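PDB 6DQX: ribonucleoside-diphosphate reductase, alpha chain from Actinobacillus ureae ATCC 25976, which probably catalyses the reduction of ribonucleoside diphosphates to the corresponding deoxyribonucleoside diphosphates, as the catalytic subunit of a class Id ribonucleotide reductase. Local coordinates for residues 126-131 / 165-170; 234-239 / 246-251; 265-270 / 398-403; 307-312 / 378-383. All blocks are in the same frame, centred on the assembly; numbering follows the deposited sequence.

In the fold
From the N terminus, interaction 1 comes first: it brings helix 156-170 back against the C-terminal part of helix 114-130, closing a loop that contains strand 134-137. Interaction 2 follows, a short closure in which the chain leaves helix 227-243 and doubles back into strand 247-249 against it. Interaction 3 spans much more chain, joining the loop after helix 260-264 to the loop after helix 367-395, and within that span lies the whole of interaction 4, where helix 308-327 meets helix 367-395. No two closures cross. Interactions 2 and 3 touch through Phe249, which packs on Val269 and His270, whereas interactions 1 and 4 lie on opposite sides of the chain's centre.

Interaction 1: residues 126-131 / 165-170; sequences MMSKIG and DTVIDV
Val167, the first residue of 165-170 to meet 126-131, directs its side chain at the neighbouring helix, and its CG1 methyl lies 4.3 Å from Ser128 OG; Thr166, just before it, hydrogen-bonds to Thr166 of the second subunit. With only one carbon beyond CB on each branch, valine is short enough for a place between two helices, and the same side chain also packs on Val124 and Thr121, one and two turns back from Ser128 along helix 114-130. Next comes Ile168, where the backbones draw nearest: its CA is 6.4 Å from Ser128 CA. Its beta-branch does the touching, CG2 standing 3.8 Å from Ser128 OG, while CG1 sits between the backbone N and the carbonyl carbon (chi1 73°) and carries the CD1 end away from the contact. The small serine permits this close backbone approach, and its hydroxyl does not bond across the gap; OG is beside its own backbone N (chi1 -58°) and hydrogen-bonds to the carbonyl O of Val124, so a buried polar atom is satisfied within its own helix and meets Val167 CG1 and Ile168 CG2 only by packing. Helix 114-130 links the parallel strands 105-109 and 134-137, and helix 156-170 links 134-137 to its other parallel neighbour, 181-186, so two successive beta-alpha-beta crossovers of the barrel domain pack together here. Val170, which does not touch 126-131, packs on Phe160 of the second subunit.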
loop_
_atom_site.group_PDB
_atom_site.type_symbol
_atom_site.label_atom_id
_atom_site.label_comp_id
_atom_site.label_asym_id
_atom_site.label_seq_id
_atom_site.Cartn_x
_atom_site.Cartn_y
_atom_site.Cartn_z
ATOM N N MET A 126 -6.075 -5.710 -4.937
ATOM C CA MET A 126 -7.215 -6.552 -5.238
ATOM C C MET A 126 -6.856 -7.588 -6.306
ATOM O O MET A 126 -7.257 -8.755 -6.193
ATOM C CB MET A 126 -8.418 -5.735 -5.725
ATOM C CG MET A 126 -9.045 -4.823 -4.677
ATOM S SD MET A 126 -9.521 -5.732 -3.207
ATOM C CE MET A 126 -10.756 -6.849 -3.817
ATOM N N MET A 127 -6.115 -7.163 -7.321
ATOM C CA MET A 127 -5.678 -8.092 -8.390
ATOM C C MET A 127 -4.605 -9.088 -7.966
ATOM O O MET A 127 -4.585 -10.214 -8.467
ATOM C CB MET A 127 -5.212 -7.319 -9.617
ATOM C CG MET A 127 -6.336 -6.609 -10.342
ATOM S SD MET A 127 -7.682 -7.713 -10.800
ATOM C CE MET A 127 -6.825 -8.951 -11.764
ATOM N N SER A 128 -3.726 -8.709 -7.044
ATOM C CA SER A 128 -2.759 -9.674 -6.475
ATOM C C SER A 128 -3.433 -10.804 -5.688
ATOM O O SER A 128 -2.909 -11.913 -5.634
ATOM C CB SER A 128 -1.745 -8.963 -5.572
ATOM O OG SER A 128 -1.043 -7.965 -6.296
ATOM N N LYS A 129 -4.577 -10.520 -5.065
ATOM C CA LYS A 129 -5.368 -11.557 -4.409
ATOM C C LYS A 129 -6.043 -12.442 -5.451
ATOM O O LYS A 129 -6.052 -13.649 -5.299
ATOM C CB LYS A 129 -6.458 -10.958 -3.505
ATOM C CG LYS A 129 -7.375 -11.969 -2.821
ATOM C CD LYS A 129 -6.588 -12.898 -1.887
ATOM C CE LYS A 129 -7.484 -13.566 -0.838
ATOM N NZ LYS A 129 -6.700 -14.188 0.277
ATOM N N ILE A 130 -6.632 -11.816 -6.461
ATOM C CA ILE A 130 -7.462 -12.504 -7.466
ATOM C C ILE A 130 -6.590 -13.259 -8.488
ATOM O O ILE A 130 -6.951 -14.368 -8.932
ATOM C CB ILE A 130 -8.398 -11.488 -8.175
ATOM C CG1 ILE A 130 -9.440 -10.963 -7.172
ATOM C CG2 ILE A 130 -9.077 -12.115 -9.392
ATOM C CD1 ILE A 130 -10.153 -9.669 -7.563
ATOM N N GLY A 131 -5.453 -12.653 -8.839
ATOM C CA GLY A 131 -4.453 -13.241 -9.749
ATOM C C GLY A 131 -4.631 -12.748 -11.169
ATOM O O GLY A 131 -5.626 -12.087 -11.499
ATOM N N ASP A 165 5.955 -2.977 -4.656
ATOM C CA ASP A 165 6.792 -4.104 -4.267
ATOM C C ASP A 165 6.310 -4.727 -2.945
ATOM O O ASP A 165 6.227 -5.946 -2.814
ATOM C CB ASP A 165 8.245 -3.637 -4.181
ATOM C CG ASP A 165 9.220 -4.781 -3.990
ATOM O OD1 ASP A 165 9.648 -5.431 -4.981
ATOM O OD2 ASP A 165 9.568 -5.017 -2.834
ATOM N N THR A 166 5.940 -3.886 -1.973
ATOM C CA THR A 166 5.364 -4.400 -0.726
ATOM C C THR A 166 3.995 -5.019 -0.902
ATOM O O THR A 166 3.718 -6.067 -0.311
ATOM C CB THR A 166 5.296 -3.290 0.359
ATOM O OG1 THR A 166 6.624 -2.857 0.642
ATOM C CG2 THR A 166 4.700 -3.807 1.626
ATOM N N VAL A 167 3.139 -4.402 -1.711
ATOM C CA VAL A 167 1.805 -4.957 -1.924
ATOM C C VAL A 167 1.911 -6.413 -2.392
ATOM O O VAL A 167 1.225 -7.287 -1.850
ATOM C CB VAL A 167 0.964 -4.140 -2.923
ATOM C CG1 VAL A 167 -0.272 -4.924 -3.353
ATOM C CG2 VAL A 167 0.545 -2.812 -2.340
ATOM N N ILE A 168 2.771 -6.671 -3.381
ATOM C CA ILE A 168 2.905 -8.048 -3.906
ATOM C C ILE A 168 3.658 -8.988 -2.948
ATOM O O ILE A 168 3.408 -10.192 -2.950
ATOM C CB ILE A 168 3.484 -8.106 -5.340
ATOM C CG1 ILE A 168 4.983 -7.789 -5.361
ATOM C CG2 ILE A 168 2.695 -7.189 -6.255
ATOM C CD1 ILE A 168 5.605 -7.846 -6.736
ATOM N N ASP A 169 4.547 -8.451 -2.120
ATOM C CA ASP A 169 5.160 -9.236 -1.036
ATOM C C ASP A 169 4.124 -9.723 -0.029
ATOM O O ASP A 169 4.217 -10.849 0.472
ATOM C CB ASP A 169 6.211 -8.386 -0.309
ATOM C CG ASP A 169 7.019 -9.177 0.729
ATOM O OD1 ASP A 169 7.080 -10.420 0.677
ATOM O OD2 ASP A 169 7.585 -8.526 1.620
ATOM N N VAL A 170 3.127 -8.874 0.241
ATOM C CA VAL A 170 2.131 -9.091 1.283
ATOM C C VAL A 170 0.888 -9.852 0.804
ATOM O O VAL A 170 0.352 -10.667 1.553
ATOM C CB VAL A 170 1.771 -7.708 1.917
ATOM C CG1 VAL A 170 0.478 -7.743 2.686
ATOM C CG2 VAL A 170 2.942 -7.243 2.769
#

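Interaction 2: residues 234-239 / 246-251; sequences AKLLQR and PYLFFK
A cis peptide bond precedes Pro246, and the ring of that proline is what leans on the helix: Pro246 CG lies 3.8 Å from Leu236 CG. Proline is the residue that most readily accepts a cis bond, and its compact ring gives an apolar flank at the point where the chain enters strand 247-249. Leu236 is the central side chain of the helix side. Its CG stands opposite the backbone N (chi1 -171°), which sends the branched end out toward the strand, where CD2 touches two partners, Leu248 CD2 at 3.8 Å and Pro246 CG at 4.0 Å. Both neighbours meet the leucine at a slant, and the forked end suits a residue that must fill the angle between a ring and a second leucine. Arg239, one turn further on, adds its CB, 4.2 Å from Pro246 CD; the rest of its chain bends away through chi2 and chi3, and the guanidinium forms a salt bridge with Glu242 on the same helix. Between the two segments there is no hydrogen bond, and the touching atoms are all carbon. Helix 227-243 belongs to the crossover, together with helix 216-223, that joins the parallel strands 209-213 and 247-249 of the barrel domain. Pro246 also rests on Tyr210 and Val212 of strand 209-213, while Leu248 and Leu237 pack on Tyr539 of helix 532-544, which lies against the same region.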
loop_
_atom_site.group_PDB
_atom_site.type_symbol
_atom_site.label_atom_id
_atom_site.label_comp_id
_atom_site.label_asym_id
_atom_site.label_seq_id
_atom_site.Cartn_x
_atom_site.Cartn_y
_atom_site.Cartn_z
ATOM N N ALA A 234 24.535 1.721 -22.059
ATOM C CA ALA A 234 25.505 0.686 -21.659
ATOM C C ALA A 234 25.160 0.051 -20.320
ATOM O O ALA A 234 25.223 -1.161 -20.177
ATOM C CB ALA A 234 26.925 1.251 -21.631
ATOM N N LYS A 235 24.777 0.872 -19.344
ATOM C CA LYS A 235 24.374 0.369 -18.035
ATOM C C LYS A 235 23.100 -0.501 -18.117
ATOM O O LYS A 235 23.019 -1.542 -17.495
ATOM C CB LYS A 235 24.178 1.539 -17.052
ATOM C CG LYS A 235 23.896 1.080 -15.636
ATOM C CD LYS A 235 23.762 2.216 -14.629
ATOM C CE LYS A 235 23.445 1.622 -13.259
ATOM N NZ LYS A 235 23.441 2.626 -12.158
ATOM N N LEU A 236 22.114 -0.068 -18.897
ATOM C CA LEU A 236 20.888 -0.854 -19.083
ATOM C C LEU A 236 21.212 -2.243 -19.646
ATOM O O LEU A 236 20.745 -3.259 -19.121
ATOM C CB LEU A 236 19.911 -0.096 -19.992
ATOM C CG LEU A 236 18.498 -0.675 -20.116
ATOM C CD1 LEU A 236 17.523 0.414 -20.553
ATOM C CD2 LEU A 236 18.466 -1.861 -21.073
ATOM N N LEU A 237 22.032 -2.283 -20.697
ATOM C CA LEU A 237 22.493 -3.563 -21.293
ATOM C C LEU A 237 23.251 -4.429 -20.287
ATOM O O LEU A 237 23.086 -5.648 -20.275
ATOM C CB LEU A 237 23.385 -3.337 -22.529
ATOM C CG LEU A 237 22.859 -2.578 -23.752
ATOM C CD1 LEU A 237 23.899 -2.638 -24.863
ATOM C CD2 LEU A 237 21.521 -3.099 -24.234
ATOM N N GLN A 238 24.080 -3.803 -19.451
ATOM C CA GLN A 238 24.790 -4.518 -18.364
ATOM C C GLN A 238 23.796 -5.148 -17.390
ATOM O O GLN A 238 23.927 -6.308 -17.031
ATOM C CB GLN A 238 25.737 -3.581 -17.602
ATOM C CG GLN A 238 26.699 -4.277 -16.635
ATOM C CD GLN A 238 27.394 -3.316 -15.657
ATOM O OE1 GLN A 238 27.157 -2.101 -15.667
ATOM N NE2 GLN A 238 28.260 -3.866 -14.803
ATOM N N ARG A 239 22.781 -4.381 -16.987
ATOM C CA ARG A 239 21.729 -4.892 -16.102
ATOM C C ARG A 239 20.957 -6.088 -16.704
ATOM O O ARG A 239 20.640 -7.058 -16.023
ATOM C CB ARG A 239 20.753 -3.755 -15.743
ATOM C CG ARG A 239 21.362 -2.585 -14.958
ATOM C CD ARG A 239 22.011 -3.028 -13.649
ATOM N NE ARG A 239 21.096 -3.869 -12.868
ATOM C CZ ARG A 239 21.443 -4.853 -12.032
ATOM N NH1 ARG A 239 20.487 -5.530 -11.390
ATOM N NH2 ARG A 239 22.724 -5.182 -11.827
ATOM N N PRO A 246 16.068 -4.925 -17.286
ATOM C CA PRO A 246 14.642 -4.623 -17.559
ATOM C C PRO A 246 14.105 -5.164 -18.875
ATOM O O PRO A 246 14.854 -5.346 -19.816
ATOM C CB PRO A 246 14.630 -3.093 -17.640
ATOM C CG PRO A 246 16.021 -2.711 -18.038
ATOM C CD PRO A 246 16.912 -3.725 -17.396
ATOM N N TYR A 247 12.791 -5.309 -18.946
ATOM C CA TYR A 247 12.097 -5.379 -20.246
ATOM C C TYR A 247 12.309 -4.087 -21.038
ATOM O O TYR A 247 12.539 -3.009 -20.474
ATOM C CB TYR A 247 10.574 -5.608 -20.043
ATOM C CG TYR A 247 10.223 -6.677 -19.026
ATOM C CD1 TYR A 247 11.016 -7.797 -18.875
ATOM C CD2 TYR A 247 9.075 -6.571 -18.228
ATOM C CE1 TYR A 247 10.706 -8.785 -17.970
ATOM C CE2 TYR A 247 8.758 -7.567 -17.307
ATOM C CZ TYR A 247 9.587 -8.660 -17.182
ATOM O OH TYR A 247 9.320 -9.683 -16.276
ATOM N N LEU A 248 12.268 -4.190 -22.365
ATOM C CA LEU A 248 12.325 -3.032 -23.225
ATOM C C LEU A 248 10.962 -2.797 -23.853
ATOM O O LEU A 248 10.350 -3.729 -24.362
ATOM C CB LEU A 248 13.371 -3.241 -24.302
ATOM C CG LEU A 248 14.792 -3.364 -23.728
ATOM C CD1 LEU A 248 15.744 -3.813 -24.820
ATOM C CD2 LEU A 248 15.235 -2.037 -23.133
ATOM N N PHE A 249 10.501 -1.552 -23.795
ATOM C CA PHE A 249 9.243 -1.140 -24.436
ATOM C C PHE A 249 9.614 -0.047 -25.414
ATOM O O PHE A 249 9.992 1.075 -25.027
ATOM C CB PHE A 249 8.232 -0.707 -23.378
ATOM C CG PHE A 249 6.947 -0.166 -23.934
ATOM C CD1 PHE A 249 6.024 -1.001 -24.538
ATOM C CD2 PHE A 249 6.648 1.177 -23.836
ATOM C CE1 PHE A 249 4.826 -0.491 -25.037
ATOM C CE2 PHE A 249 5.461 1.692 -24.332
ATOM C CZ PHE A 249 4.557 0.854 -24.945
ATOM N N PHE A 250 9.592 -0.384 -26.705
ATOM C CA PHE A 250 9.879 0.603 -27.753
ATOM C C PHE A 250 8.634 1.402 -28.062
ATOM O O PHE A 250 7.850 1.077 -28.938
ATOM C CB PHE A 250 10.452 -0.092 -28.989
ATOM C CG PHE A 250 11.765 -0.744 -28.729
ATOM C CD1 PHE A 250 12.837 0.024 -28.284
ATOM C CD2 PHE A 250 11.939 -2.111 -28.891
ATOM C CE1 PHE A 250 14.064 -0.573 -28.027
ATOM C CE2 PHE A 250 13.170 -2.707 -28.628
ATOM C CZ PHE A 250 14.222 -1.929 -28.206
ATOM N N LYS A 251 8.481 2.494 -27.316
ATOM C CA LYS A 251 7.203 3.177 -27.215
ATOM C C LYS A 251 6.754 3.803 -28.519
ATOM O O LYS A 251 5.551 3.913 -28.791
ATOM C CB LYS A 251 7.238 4.213 -26.074
ATOM C CG LYS A 251 8.335 5.272 -26.179
ATOM C CD LYS A 251 8.270 6.204 -24.970
ATOM C CE LYS A 251 9.551 6.987 -24.784
ATOM N NZ LYS A 251 9.397 8.025 -23.713
#

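Interaction 3: residues 265-270 / 398-403; sequences KNMTVH and PEILKG
Met267 and Ile400 meet tip to tip in the close-packed half of this contact, where Ile400 CD1 lies 4.0 Å from both Met267 SD and Met267 CE. The methionine chain runs straight to its sulfur and then bends at chi3 (91°), so that sulfur and methyl are both presented to the one isoleucine methyl. A long, flexible side chain serves well between two loops whose backbones stay apart, the nearest CA atoms, those of Lys265 and Ile400, being 8.8 Å from each other. Ile400, buried, is further enclosed by Val261 and His343. The other half is polar and faces solvent. Lys265 stretches out fully beyond CG and brings NZ to the carbonyl O of Ile400, a hydrogen bond of 2.8 Å. The C=O...N angle of 124° is ordinary, but the ammonium stands 36° out of the carbonyl plane, above it and not on a lone pair. A water carries the link further: it accepts from Lys265 NZ at 2.7 Å and donates to Lys402 O at 2.8 Å. One lysine thereby grips two carbonyls of the loop; a long, charged chain suits this exposed edge. Glu399 forms a salt bridge with Arg342. The contact therefore ties the loop after helix 260-264 to the loop after helix 367-395, with helix 334-343 packed against Met267 and Ile400 and helix 260-264 supplying Tyr262 and Val261.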
loop_
_atom_site.group_PDB
_atom_site.type_symbol
_atom_site.label_atom_id
_atom_site.label_comp_id
_atom_site.label_asym_id
_atom_site.label_seq_id
_atom_site.Cartn_x
_atom_site.Cartn_y
_atom_site.Cartn_z
ATOM N N LYS A 265 -8.214 8.842 -31.618
ATOM C CA LYS A 265 -8.721 9.319 -30.334
ATOM C C LYS A 265 -7.610 9.624 -29.312
ATOM O O LYS A 265 -7.899 9.830 -28.120
ATOM C CB LYS A 265 -9.734 8.282 -29.824
ATOM C CG LYS A 265 -11.008 8.261 -30.682
ATOM C CD LYS A 265 -11.971 7.141 -30.360
ATOM C CE LYS A 265 -13.238 7.261 -31.215
ATOM N NZ LYS A 265 -14.363 6.420 -30.725
ATOM N N ASN A 266 -6.364 9.693 -29.783
ATOM C CA ASN A 266 -5.169 9.962 -28.960
ATOM C C ASN A 266 -5.083 9.092 -27.742
ATOM O O ASN A 266 -4.841 9.587 -26.636
ATOM C CB ASN A 266 -5.122 11.422 -28.478
ATOM C CG ASN A 266 -5.023 12.401 -29.587
ATOM O OD1 ASN A 266 -4.559 12.082 -30.684
ATOM N ND2 ASN A 266 -5.428 13.645 -29.296
ATOM N N MET A 267 -5.288 7.791 -27.923
ATOM C CA MET A 267 -5.229 6.873 -26.804
ATOM C C MET A 267 -3.837 6.248 -26.780
ATOM O O MET A 267 -3.552 5.237 -27.439
ATOM C CB MET A 267 -6.354 5.858 -26.889
ATOM C CG MET A 267 -7.709 6.553 -26.950
ATOM S SD MET A 267 -9.106 5.456 -26.841
ATOM C CE MET A 267 -9.403 5.431 -25.078
ATOM N N THR A 268 -2.958 6.902 -26.045
ATOM C CA THR A 268 -1.541 6.530 -25.987
ATOM C C THR A 268 -1.310 5.219 -25.248
ATOM O O THR A 268 -1.931 4.978 -24.215
ATOM C CB THR A 268 -0.754 7.624 -25.234
ATOM O OG1 THR A 268 -1.171 8.904 -25.703
ATOM C CG2 THR A 268 0.760 7.465 -25.418
ATOM N N VAL A 269 -0.380 4.399 -25.755
ATOM C CA VAL A 269 0.091 3.223 -25.061
ATOM C C VAL A 269 1.335 3.676 -24.292
ATOM O O VAL A 269 2.374 3.937 -24.898
ATOM C CB VAL A 269 0.400 2.036 -26.020
ATOM C CG1 VAL A 269 0.889 0.823 -25.242
ATOM C CG2 VAL A 269 -0.857 1.656 -26.812
ATOM N N HIS A 270 1.216 3.805 -22.961
ATOM C CA HIS A 270 2.322 4.273 -22.127
ATOM C C HIS A 270 3.320 3.198 -21.805
ATOM O O HIS A 270 4.503 3.491 -21.539
ATOM C CB HIS A 270 1.797 4.831 -20.780
ATOM C CG HIS A 270 0.794 5.932 -20.922
ATOM N ND1 HIS A 270 1.136 7.195 -21.345
ATOM C CD2 HIS A 270 -0.530 5.970 -20.658
ATOM C CE1 HIS A 270 0.055 7.956 -21.375
ATOM N NE2 HIS A 270 -0.967 7.240 -20.940
ATOM N N PRO A 398 -18.830 -1.744 -29.132
ATOM C CA PRO A 398 -18.718 -1.022 -27.876
ATOM C C PRO A 398 -18.402 0.468 -28.153
ATOM O O PRO A 398 -18.067 0.841 -29.280
ATOM C CB PRO A 398 -17.544 -1.734 -27.176
ATOM C CG PRO A 398 -16.693 -2.197 -28.302
ATOM C CD PRO A 398 -17.635 -2.555 -29.427
ATOM N N GLU A 399 -18.473 1.285 -27.120
ATOM C CA GLU A 399 -18.409 2.758 -27.263
ATOM C C GLU A 399 -17.209 3.281 -28.053
ATOM O O GLU A 399 -17.367 4.151 -28.883
ATOM C CB GLU A 399 -18.467 3.411 -25.870
ATOM C CG GLU A 399 -18.466 4.941 -25.842
ATOM C CD GLU A 399 -18.316 5.503 -24.433
ATOM O OE1 GLU A 399 -18.828 4.884 -23.477
ATOM O OE2 GLU A 399 -17.671 6.572 -24.280
ATOM N N ILE A 400 -16.000 2.759 -27.788
ATOM C CA ILE A 400 -14.803 3.218 -28.474
ATOM C C ILE A 400 -14.839 2.914 -29.973
ATOM O O ILE A 400 -14.259 3.629 -30.768
ATOM C CB ILE A 400 -13.527 2.588 -27.788
ATOM C CG1 ILE A 400 -13.209 3.362 -26.507
ATOM C CG2 ILE A 400 -12.326 2.497 -28.694
ATOM C CD1 ILE A 400 -13.015 4.869 -26.663
ATOM N N LEU A 401 -15.536 1.857 -30.358
ATOM C CA LEU A 401 -15.617 1.431 -31.737
ATOM C C LEU A 401 -16.919 1.799 -32.483
ATOM O O LEU A 401 -17.176 1.245 -33.549
ATOM C CB LEU A 401 -15.418 -0.086 -31.796
ATOM C CG LEU A 401 -13.993 -0.549 -31.462
ATOM C CD1 LEU A 401 -13.983 -2.043 -31.157
ATOM C CD2 LEU A 401 -13.056 -0.194 -32.587
ATOM N N LYS A 402 -17.739 2.697 -31.935
ATOM C CA LYS A 402 -18.957 3.116 -32.654
ATOM C C LYS A 402 -18.551 3.618 -34.038
ATOM O O LYS A 402 -17.721 4.531 -34.158
ATOM C CB LYS A 402 -19.711 4.193 -31.878
ATOM C CG LYS A 402 -21.053 4.566 -32.485
ATOM C CD LYS A 402 -21.841 5.444 -31.522
ATOM C CE LYS A 402 -22.919 6.238 -32.237
ATOM N NZ LYS A 402 -23.407 7.303 -31.333
ATOM N N GLY A 403 -19.105 2.985 -35.075
ATOM C CA GLY A 403 -18.828 3.335 -36.473
ATOM C C GLY A 403 -17.605 2.690 -37.089
ATOM O O GLY A 403 -17.333 2.899 -38.270
HETATM O O HOH W 1 -16.449 6.339 -32.448
#

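Interaction 4: residues 307-312 / 378-383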
loop_
_atom_site.group_PDB
_atom_site.type_symbol
_atom_site.label_atom_id
_atom_site.label_comp_id
_atom_site.label_asym_id
_atom_site.label_seq_id
_atom_site.Cartn_x
_atom_site.Cartn_y
_atom_site.Cartn_z
ATOM N N GLU A 307 -13.361 -22.971 -39.207
ATOM C CA GLU A 307 -13.768 -21.860 -38.344
ATOM C C GLU A 307 -13.136 -21.884 -36.950
ATOM O O GLU A 307 -13.588 -21.150 -36.065
ATOM C CB GLU A 307 -15.290 -21.817 -38.203
ATOM C CG GLU A 307 -15.995 -21.495 -39.500
ATOM C CD GLU A 307 -17.500 -21.351 -39.324
ATOM O OE1 GLU A 307 -18.050 -21.784 -38.269
ATOM O OE2 GLU A 307 -18.138 -20.818 -40.255
ATOM N N ALA A 308 -12.050 -22.625 -36.745
ATOM C CA ALA A 308 -11.484 -22.701 -35.383
ATOM C C ALA A 308 -11.018 -21.334 -34.814
ATOM O O ALA A 308 -11.386 -20.989 -33.684
ATOM C CB ALA A 308 -10.375 -23.748 -35.287
ATOM N N PRO A 309 -10.259 -20.534 -35.582
ATOM C CA PRO A 309 -9.865 -19.212 -35.046
ATOM C C PRO A 309 -11.037 -18.301 -34.765
ATOM O O PRO A 309 -11.041 -17.592 -33.753
ATOM C CB PRO A 309 -8.972 -18.633 -36.132
ATOM C CG PRO A 309 -8.488 -19.814 -36.874
ATOM C CD PRO A 309 -9.635 -20.769 -36.889
ATOM N N GLU A 310 -12.071 -18.373 -35.602
ATOM C CA GLU A 310 -13.277 -17.598 -35.372
ATOM C C GLU A 310 -14.011 -18.026 -34.112
ATOM O O GLU A 310 -14.488 -17.180 -33.331
ATOM C CB GLU A 310 -14.207 -17.716 -36.576
ATOM C CG GLU A 310 -13.623 -17.066 -37.818
ATOM C CD GLU A 310 -12.831 -17.991 -38.707
ATOM O OE1 GLU A 310 -12.159 -18.941 -38.231
ATOM O OE2 GLU A 310 -12.827 -17.717 -39.940
ATOM N N VAL A 311 -14.097 -19.342 -33.909
ATOM C CA VAL A 311 -14.736 -19.885 -32.702
ATOM C C VAL A 311 -13.990 -19.429 -31.462
ATOM O O VAL A 311 -14.633 -19.036 -30.471
ATOM C CB VAL A 311 -14.894 -21.432 -32.788
ATOM C CG1 VAL A 311 -15.171 -22.076 -31.437
ATOM C CG2 VAL A 311 -16.035 -21.746 -33.762
ATOM N N LEU A 312 -12.655 -19.450 -31.520
ATOM C CA LEU A 312 -11.865 -19.009 -30.371
ATOM C C LEU A 312 -12.050 -17.488 -30.108
ATOM O O LEU A 312 -12.137 -17.058 -28.954
ATOM C CB LEU A 312 -10.392 -19.410 -30.532
ATOM C CG LEU A 312 -9.567 -19.326 -29.243
ATOM C CD1 LEU A 312 -10.075 -20.299 -28.169
ATOM C CD2 LEU A 312 -8.095 -19.598 -29.535
ATOM N N LYS A 378 -0.749 -14.026 -41.347
ATOM C CA LYS A 378 -1.705 -13.397 -42.241
ATOM C C LYS A 378 -3.085 -14.037 -42.128
ATOM O O LYS A 378 -4.124 -13.336 -42.113
ATOM C CB LYS A 378 -1.189 -13.417 -43.700
ATOM C CG LYS A 378 -2.101 -12.666 -44.689
ATOM C CD LYS A 378 -1.453 -12.612 -46.084
ATOM C CE LYS A 378 -2.222 -11.689 -47.020
ATOM N NZ LYS A 378 -3.419 -12.367 -47.588
ATOM N N THR A 379 -3.109 -15.361 -42.103
ATOM C CA THR A 379 -4.355 -16.119 -41.993
ATOM C C THR A 379 -5.068 -15.789 -40.683
ATOM O O THR A 379 -6.277 -15.532 -40.653
ATOM C CB THR A 379 -4.092 -17.627 -42.066
ATOM O OG1 THR A 379 -3.438 -17.950 -43.316
ATOM C CG2 THR A 379 -5.359 -18.419 -41.966
ATOM N N LEU A 380 -4.300 -15.803 -39.610
ATOM C CA LEU A 380 -4.886 -15.444 -38.287
ATOM C C LEU A 380 -5.422 -14.019 -38.207
ATOM O O LEU A 380 -6.516 -13.800 -37.679
ATOM C CB LEU A 380 -3.883 -15.734 -37.183
ATOM C CG LEU A 380 -3.770 -17.232 -36.863
ATOM C CD1 LEU A 380 -2.616 -17.442 -35.887
ATOM C CD2 LEU A 380 -5.070 -17.824 -36.356
ATOM N N GLN A 381 -4.701 -13.056 -38.784
ATOM C CA GLN A 381 -5.164 -11.666 -38.785
ATOM C C GLN A 381 -6.525 -11.558 -39.490
ATOM O O GLN A 381 -7.447 -10.898 -39.003
ATOM C CB GLN A 381 -4.155 -10.751 -39.457
ATOM C CG GLN A 381 -4.561 -9.281 -39.479
ATOM C CD GLN A 381 -3.762 -8.414 -40.428
ATOM O OE1 GLN A 381 -3.562 -8.766 -41.611
ATOM N NE2 GLN A 381 -3.363 -7.228 -39.946
ATOM N N GLU A 382 -6.638 -12.240 -40.632
ATOM C CA GLU A 382 -7.858 -12.140 -41.437
ATOM C C GLU A 382 -9.047 -12.771 -40.749
ATOM O O GLU A 382 -10.148 -12.196 -40.725
ATOM C CB GLU A 382 -7.629 -12.787 -42.816
ATOM C CG GLU A 382 -6.692 -11.963 -43.686
ATOM C CD GLU A 382 -6.232 -12.664 -44.967
ATOM O OE1 GLU A 382 -6.561 -13.850 -45.163
ATOM O OE2 GLU A 382 -5.501 -12.029 -45.776
ATOM N N LYS A 383 -8.828 -13.960 -40.198
ATOM C CA LYS A 383 -9.903 -14.741 -39.599
ATOM C C LYS A 383 -10.402 -14.141 -38.292
ATOM O O LYS A 383 -11.624 -14.048 -38.073
ATOM C CB LYS A 383 -9.480 -16.201 -39.450
ATOM C CG LYS A 383 -9.396 -16.873 -40.815
ATOM C CD LYS A 383 -8.727 -18.222 -40.796
ATOM C CE LYS A 383 -9.623 -19.364 -40.384
ATOM N NZ LYS A 383 -10.881 -19.502 -41.200
#
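Lys383 lies obliquely across both Pro309 and Glu310, its aliphatic part on the proline and its ammonium on the carboxylate. The lysine chain bends at chi3 (82°) and again at chi4, curling its end back over the first turn of helix 308-327, where CE sits 3.7 Å from Pro309 CG. NZ then reaches Glu310 OE2 at 2.9 Å in a salt bridge, on the syn lone pair of that oxygen; its bond to Glu310 OE1, at 3.3 Å, is weak. Glu310 meets it by folding at chi2 (92°), which brings the carboxylate to NZ. OE2 has a second cation in Lys386, one turn after Lys383 on helix 367-395, and NZ a further acceptor in the carbonyl O of Thr306, the residue before the N-cap Glu307. The paired charges probably offset one another in this largely buried place. Here two helices of the barrel domain pack with a crossing angle of -51° and a separation of 9.7 Å between their short axes, the N-terminal turn of helix 308-327 against the middle of helix 367-395. Proline is well placed in that first turn, where its missing N-H costs no helical bond, and its ring offers a rigid apolar surface. Leu380, one turn before Lys383, crosses the ring at about a right angle, its CD2 4.0 Å from Pro309 CG. Trp303 of helix 300-303 packs on both Pro309 and Leu380.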